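Local atomic coordinates of CHAD domain (Ricinus communis, PDB entry 6QV5), a protein that probably binds inorganic polyphosphate through its all-helical CHAD domain, which also carries a zinc ion in the crystal. Residues A[78-91]-A[146-159]. Residues are numbered along the deposited sequence; the frame is centred on the assembly and turned at random.
Sequences APCPPALQDDISWL and SPRYTRLMLTLGAW
Leu-152 is the central bump of this contact: a knob that drops into the hole formed by Leu-84, Asp-87, Ile-88 and Leu-91. Its CD1 lies 3.7 Å from CB of Asp-87 and also meets CG1 of Ile-88, while CD2 reaches over to Leu-91. Leu-84 answers from the other helix, its CD2 lodged between CD1 of Leu-152 and CB of Thr-155, 3.8 Å from each. On the side toward helix 54-73, CD1 of Ile-88 butts against CD1 of Leu-156.

At the start of helix 147-163, Arg-148 reaches across, extended from CG to NE, and lies along one face of the Trp-90 indole. Its CD sits 3.6 Å from the centroid of the six-membered ring, and the guanidinium covers the five-membered ring, the planes only 10° apart. NE and NH2 both close on OD1 of Asp-87, the NE bond being shorter (2.8 Å) and straighter; with the carboxylate nearly perpendicular to the guanidinium, this side-on grip pins the group flat on the indole.

At the other end Trp-159, CG swung anti to its backbone N (chi1 169°), fits against the loop 78-81 that leads into helix 82-108. CD of Pro-81 rests on the face of its five-membered ring, 3.8 Å from the centroid, and SG of Cys-80 lies over the six-membered ring.

The axes of 82-91 and 147-159 come within 10.3 Å of each other and cross obliquely, 131° between their N-to-C directions. Helix 54-73 packs on Cys-80, Ile-88 and Trp-159, helix 26-42 on Met-153 and Trp-159, and helix 122-145 on Trp-90 and Leu-91, making this pair part of a larger helical bundle.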
loop_
_atom_site.group_PDB
_atom_site.type_symbol
_atom_site.label_atom_id
_atom_site.label_comp_id
_atom_site.label_asym_id
_atom_site.label_seq_id
_atom_site.Cartn_x
_atom_site.Cartn_y
_atom_site.Cartn_z
ATOM N N ALA A 78 -19.382 -10.349 -1.109
ATOM C CA ALA A 78 -19.849 -9.149 -1.800
ATOM C C ALA A 78 -18.893 -8.762 -2.950
ATOM O O ALA A 78 -17.934 -8.015 -2.725
ATOM C CB ALA A 78 -19.984 -8.001 -0.806
ATOM N N PRO A 79 -19.119 -9.263 -4.190
ATOM C CA PRO A 79 -18.216 -8.895 -5.293
ATOM C C PRO A 79 -18.472 -7.483 -5.813
ATOM O O PRO A 79 -19.610 -7.130 -6.134
ATOM C CB PRO A 79 -18.462 -9.979 -6.346
ATOM C CG PRO A 79 -19.829 -10.494 -6.065
ATOM C CD PRO A 79 -20.202 -10.161 -4.647
ATOM N N CYS A 80 -17.406 -6.669 -5.857
ATOM C CA CYS A 80 -17.431 -5.280 -6.313
ATOM C C CYS A 80 -17.659 -5.215 -7.833
ATOM O O CYS A 80 -16.988 -5.956 -8.561
ATOM C CB CYS A 80 -16.145 -4.565 -5.907
ATOM S SG CYS A 80 -16.197 -2.764 -6.095
ATOM N N PRO A 81 -18.587 -4.354 -8.337
ATOM C CA PRO A 81 -18.810 -4.274 -9.796
ATOM C C PRO A 81 -17.534 -3.977 -10.595
ATOM O O PRO A 81 -16.701 -3.200 -10.119
ATOM C CB PRO A 81 -19.843 -3.150 -9.939
ATOM C CG PRO A 81 -20.529 -3.096 -8.628
ATOM C CD PRO A 81 -19.478 -3.423 -7.613
ATOM N N PRO A 82 -17.345 -4.604 -11.787
ATOM C CA PRO A 82 -16.107 -4.377 -12.561
ATOM C C PRO A 82 -15.810 -2.925 -12.931
ATOM O O PRO A 82 -14.637 -2.560 -12.997
ATOM C CB PRO A 82 -16.291 -5.256 -13.803
ATOM C CG PRO A 82 -17.761 -5.501 -13.891
ATOM C CD PRO A 82 -18.228 -5.568 -12.473
ATOM N N ALA A 83 -16.860 -2.103 -13.151
ATOM C CA ALA A 83 -16.741 -0.680 -13.488
ATOM C C ALA A 83 -16.071 0.112 -12.359
ATOM O O ALA A 83 -15.232 0.971 -12.640
ATOM C CB ALA A 83 -18.109 -0.096 -13.805
ATOM N N LEU A 84 -16.419 -0.199 -11.087
ATOM C CA LEU A 84 -15.842 0.445 -9.903
ATOM C C LEU A 84 -14.388 0.026 -9.716
ATOM O O LEU A 84 -13.549 0.874 -9.407
ATOM C CB LEU A 84 -16.655 0.137 -8.632
ATOM C CG LEU A 84 -17.996 0.856 -8.465
ATOM C CD1 LEU A 84 -18.773 0.278 -7.304
ATOM C CD2 LEU A 84 -17.807 2.347 -8.240
ATOM N N GLN A 85 -14.088 -1.273 -9.941
ATOM C CA GLN A 85 -12.744 -1.853 -9.838
ATOM C C GLN A 85 -11.766 -1.226 -10.838
ATOM O O GLN A 85 -10.581 -1.101 -10.526
ATOM C CB GLN A 85 -12.787 -3.383 -9.990
ATOM C CG GLN A 85 -13.369 -4.095 -8.771
ATOM C CD GLN A 85 -13.318 -5.595 -8.907
ATOM O OE1 GLN A 85 -14.145 -6.211 -9.587
ATOM N NE2 GLN A 85 -12.349 -6.216 -8.254
ATOM N N ASP A 86 -12.267 -0.807 -12.023
ATOM C CA ASP A 86 -11.475 -0.139 -13.060
ATOM C C ASP A 86 -11.107 1.278 -12.609
ATOM O O ASP A 86 -9.983 1.721 -12.849
ATOM C CB ASP A 86 -12.243 -0.086 -14.397
ATOM C CG ASP A 86 -12.521 -1.427 -15.060
ATOM O OD1 ASP A 86 -11.828 -2.417 -14.724
ATOM O OD2 ASP A 86 -13.423 -1.485 -15.922
ATOM N N ASP A 87 -12.055 1.976 -11.945
ATOM C CA ASP A 87 -11.867 3.333 -11.430
ATOM C C ASP A 87 -10.956 3.359 -10.195
ATOM O O ASP A 87 -10.234 4.338 -10.001
ATOM C CB ASP A 87 -13.217 4.010 -11.144
ATOM C CG ASP A 87 -14.133 4.158 -12.346
ATOM O OD1 ASP A 87 -13.636 4.532 -13.434
ATOM O OD2 ASP A 87 -15.350 3.925 -12.196
ATOM N N ILE A 88 -10.986 2.285 -9.372
ATOM C CA ILE A 88 -10.132 2.131 -8.184
ATOM C C ILE A 88 -8.682 1.937 -8.657
ATOM O O ILE A 88 -7.765 2.536 -8.089
ATOM C CB ILE A 88 -10.640 0.989 -7.249
ATOM C CG1 ILE A 88 -11.941 1.412 -6.530
ATOM C CG2 ILE A 88 -9.573 0.555 -6.221
ATOM C CD1 ILE A 88 -12.882 0.272 -6.172
ATOM N N SER A 89 -8.499 1.141 -9.734
ATOM C CA SER A 89 -7.206 0.876 -10.368
ATOM C C SER A 89 -6.633 2.155 -10.982
ATOM O O SER A 89 -5.425 2.374 -10.905
ATOM C CB SER A 89 -7.338 -0.217 -11.424
ATOM O OG SER A 89 -7.720 -1.447 -10.830
ATOM N N TRP A 90 -7.510 3.010 -11.555
ATOM C CA TRP A 90 -7.152 4.304 -12.141
ATOM C C TRP A 90 -6.680 5.263 -11.039
ATOM O O TRP A 90 -5.645 5.906 -11.204
ATOM C CB TRP A 90 -8.337 4.888 -12.940
ATOM C CG TRP A 90 -8.265 6.371 -13.170
ATOM C CD1 TRP A 90 -7.488 7.025 -14.079
ATOM C CD2 TRP A 90 -8.994 7.382 -12.460
ATOM N NE1 TRP A 90 -7.687 8.383 -13.982
ATOM C CE2 TRP A 90 -8.606 8.630 -12.995
ATOM C CE3 TRP A 90 -9.933 7.355 -11.415
ATOM C CZ2 TRP A 90 -9.134 9.840 -12.529
ATOM C CZ3 TRP A 90 -10.450 8.553 -10.950
ATOM C CH2 TRP A 90 -10.056 9.777 -11.508
ATOM N N LEU A 91 -7.431 5.338 -9.918
ATOM C CA LEU A 91 -7.119 6.177 -8.756
ATOM C C LEU A 91 -5.800 5.744 -8.093
ATOM O O LEU A 91 -5.012 6.601 -7.685
ATOM C CB LEU A 91 -8.291 6.152 -7.749
ATOM C CG LEU A 91 -8.151 6.954 -6.443
ATOM C CD1 LEU A 91 -8.011 8.445 -6.706
ATOM C CD2 LEU A 91 -9.329 6.702 -5.527
ATOM N N SER A 146 -11.587 15.844 -11.053
ATOM C CA SER A 146 -12.363 15.323 -12.177
ATOM C C SER A 146 -13.651 14.638 -11.689
ATOM O O SER A 146 -13.640 14.066 -10.594
ATOM C CB SER A 146 -11.520 14.353 -13.004
ATOM O OG SER A 146 -11.352 13.098 -12.367
ATOM N N PRO A 147 -14.761 14.654 -12.477
ATOM C CA PRO A 147 -15.996 13.992 -12.020
ATOM C C PRO A 147 -15.873 12.477 -11.832
ATOM O O PRO A 147 -16.678 11.905 -11.100
ATOM C CB PRO A 147 -17.025 14.355 -13.101
ATOM C CG PRO A 147 -16.442 15.529 -13.821
ATOM C CD PRO A 147 -14.966 15.293 -13.793
ATOM N N ARG A 148 -14.859 11.837 -12.462
ATOM C CA ARG A 148 -14.596 10.397 -12.370
ATOM C C ARG A 148 -14.314 9.962 -10.923
ATOM O O ARG A 148 -14.779 8.897 -10.510
ATOM C CB ARG A 148 -13.433 9.992 -13.297
ATOM C CG ARG A 148 -13.360 8.490 -13.555
ATOM C CD ARG A 148 -12.149 8.081 -14.365
ATOM N NE ARG A 148 -12.053 6.623 -14.458
ATOM C CZ ARG A 148 -11.145 5.969 -15.175
ATOM N NH1 ARG A 148 -10.239 6.635 -15.881
ATOM N NH2 ARG A 148 -11.138 4.643 -15.196
ATOM N N TYR A 149 -13.571 10.789 -10.157
ATOM C CA TYR A 149 -13.239 10.499 -8.763
ATOM C C TYR A 149 -14.448 10.611 -7.830
ATOM O O TYR A 149 -14.706 9.680 -7.063
ATOM C CB TYR A 149 -12.073 11.376 -8.264
ATOM C CG TYR A 149 -11.826 11.248 -6.775
ATOM C CD1 TYR A 149 -11.257 10.096 -6.240
ATOM C CD2 TYR A 149 -12.207 12.258 -5.896
ATOM C CE1 TYR A 149 -11.053 9.961 -4.868
ATOM C CE2 TYR A 149 -12.008 12.134 -4.524
ATOM C CZ TYR A 149 -11.426 10.985 -4.014
ATOM O OH TYR A 149 -11.232 10.850 -2.663
ATOM N N THR A 150 -15.153 11.762 -7.865
ATOM C CA THR A 150 -16.315 12.040 -7.015
ATOM C C THR A 150 -17.454 11.047 -7.257
ATOM O O THR A 150 -18.112 10.649 -6.295
ATOM C CB THR A 150 -16.761 13.499 -7.127
ATOM O OG1 THR A 150 -16.915 13.840 -8.503
ATOM C CG2 THR A 150 -15.785 14.458 -6.451
ATOM N N ARG A 151 -17.653 10.616 -8.523
ATOM C CA ARG A 151 -18.668 9.618 -8.874
ATOM C C ARG A 151 -18.303 8.262 -8.277
ATOM O O ARG A 151 -19.178 7.591 -7.741
ATOM C CB ARG A 151 -18.872 9.508 -10.394
ATOM C CG ARG A 151 -19.740 10.617 -10.966
ATOM C CD ARG A 151 -20.105 10.387 -12.418
ATOM N NE ARG A 151 -21.265 9.505 -12.556
ATOM C CZ ARG A 151 -21.901 9.271 -13.700
ATOM N NH1 ARG A 151 -22.949 8.459 -13.729
ATOM N NH2 ARG A 151 -21.499 9.853 -14.823
ATOM N N LEU A 152 -17.006 7.891 -8.324
ATOM C CA LEU A 152 -16.477 6.639 -7.774
ATOM C C LEU A 152 -16.720 6.531 -6.264
ATOM O O LEU A 152 -17.224 5.502 -5.815
ATOM C CB LEU A 152 -14.975 6.483 -8.118
ATOM C CG LEU A 152 -14.145 5.456 -7.325
ATOM C CD1 LEU A 152 -14.495 4.029 -7.718
ATOM C CD2 LEU A 152 -12.662 5.699 -7.514
ATOM N N MET A 153 -16.376 7.588 -5.496
ATOM C CA MET A 153 -16.543 7.647 -4.037
ATOM C C MET A 153 -18.013 7.545 -3.632
ATOM O O MET A 153 -18.334 6.905 -2.628
ATOM C CB MET A 153 -15.922 8.931 -3.457
ATOM C CG MET A 153 -14.414 9.004 -3.582
ATOM S SD MET A 153 -13.523 7.841 -2.518
ATOM C CE MET A 153 -12.777 6.806 -3.749
ATOM N N LEU A 154 -18.898 8.165 -4.434
ATOM C CA LEU A 154 -20.341 8.168 -4.238
ATOM C C LEU A 154 -20.940 6.794 -4.568
ATOM O O LEU A 154 -21.731 6.280 -3.776
ATOM C CB LEU A 154 -20.974 9.275 -5.102
ATOM C CG LEU A 154 -22.458 9.570 -4.912
ATOM C CD1 LEU A 154 -22.715 10.313 -3.606
ATOM C CD2 LEU A 154 -22.985 10.385 -6.073
ATOM N N THR A 155 -20.554 6.202 -5.724
ATOM C CA THR A 155 -21.047 4.893 -6.175
ATOM C C THR A 155 -20.554 3.767 -5.248
ATOM O O THR A 155 -21.321 2.841 -4.981
ATOM C CB THR A 155 -20.736 4.659 -7.668
ATOM O OG1 THR A 155 -21.102 5.823 -8.410
ATOM C CG2 THR A 155 -21.477 3.458 -8.249
ATOM N N LEU A 156 -19.302 3.863 -4.735
ATOM C CA LEU A 156 -18.737 2.878 -3.802
ATOM C C LEU A 156 -19.505 2.874 -2.481
ATOM O O LEU A 156 -19.845 1.802 -1.981
ATOM C CB LEU A 156 -17.241 3.129 -3.536
ATOM C CG LEU A 156 -16.232 2.337 -4.368
ATOM C CD1 LEU A 156 -14.832 2.862 -4.138
ATOM C CD2 LEU A 156 -16.271 0.845 -4.034
ATOM N N GLY A 157 -19.777 4.071 -1.952
ATOM C CA GLY A 157 -20.523 4.281 -0.716
ATOM C C GLY A 157 -21.951 3.784 -0.807
ATOM O O GLY A 157 -22.454 3.172 0.140
ATOM N N ALA A 158 -22.601 4.022 -1.967
ATOM C CA ALA A 158 -23.970 3.592 -2.261
ATOM C C ALA A 158 -24.052 2.066 -2.368
ATOM O O ALA A 158 -25.013 1.473 -1.875
ATOM C CB ALA A 158 -24.457 4.235 -3.550
ATOM N N TRP A 159 -23.039 1.439 -3.002
ATOM C CA TRP A 159 -22.938 -0.012 -3.168
ATOM C C TRP A 159 -22.679 -0.676 -1.811
ATOM O O TRP A 159 -23.282 -1.708 -1.519
ATOM C CB TRP A 159 -21.839 -0.366 -4.189
ATOM C CG TRP A 159 -21.493 -1.824 -4.239
ATOM C CD1 TRP A 159 -22.155 -2.803 -4.919
ATOM C CD2 TRP A 159 -20.406 -2.468 -3.562
ATOM N NE1 TRP A 159 -21.548 -4.019 -4.708
ATOM C CE2 TRP A 159 -20.473 -3.843 -3.874
ATOM C CE3 TRP A 159 -19.387 -2.017 -2.704
ATOM C CZ2 TRP A 159 -19.559 -4.772 -3.363
ATOM C CZ3 TRP A 159 -18.481 -2.936 -2.203
ATOM C CH2 TRP A 159 -18.566 -4.294 -2.539
#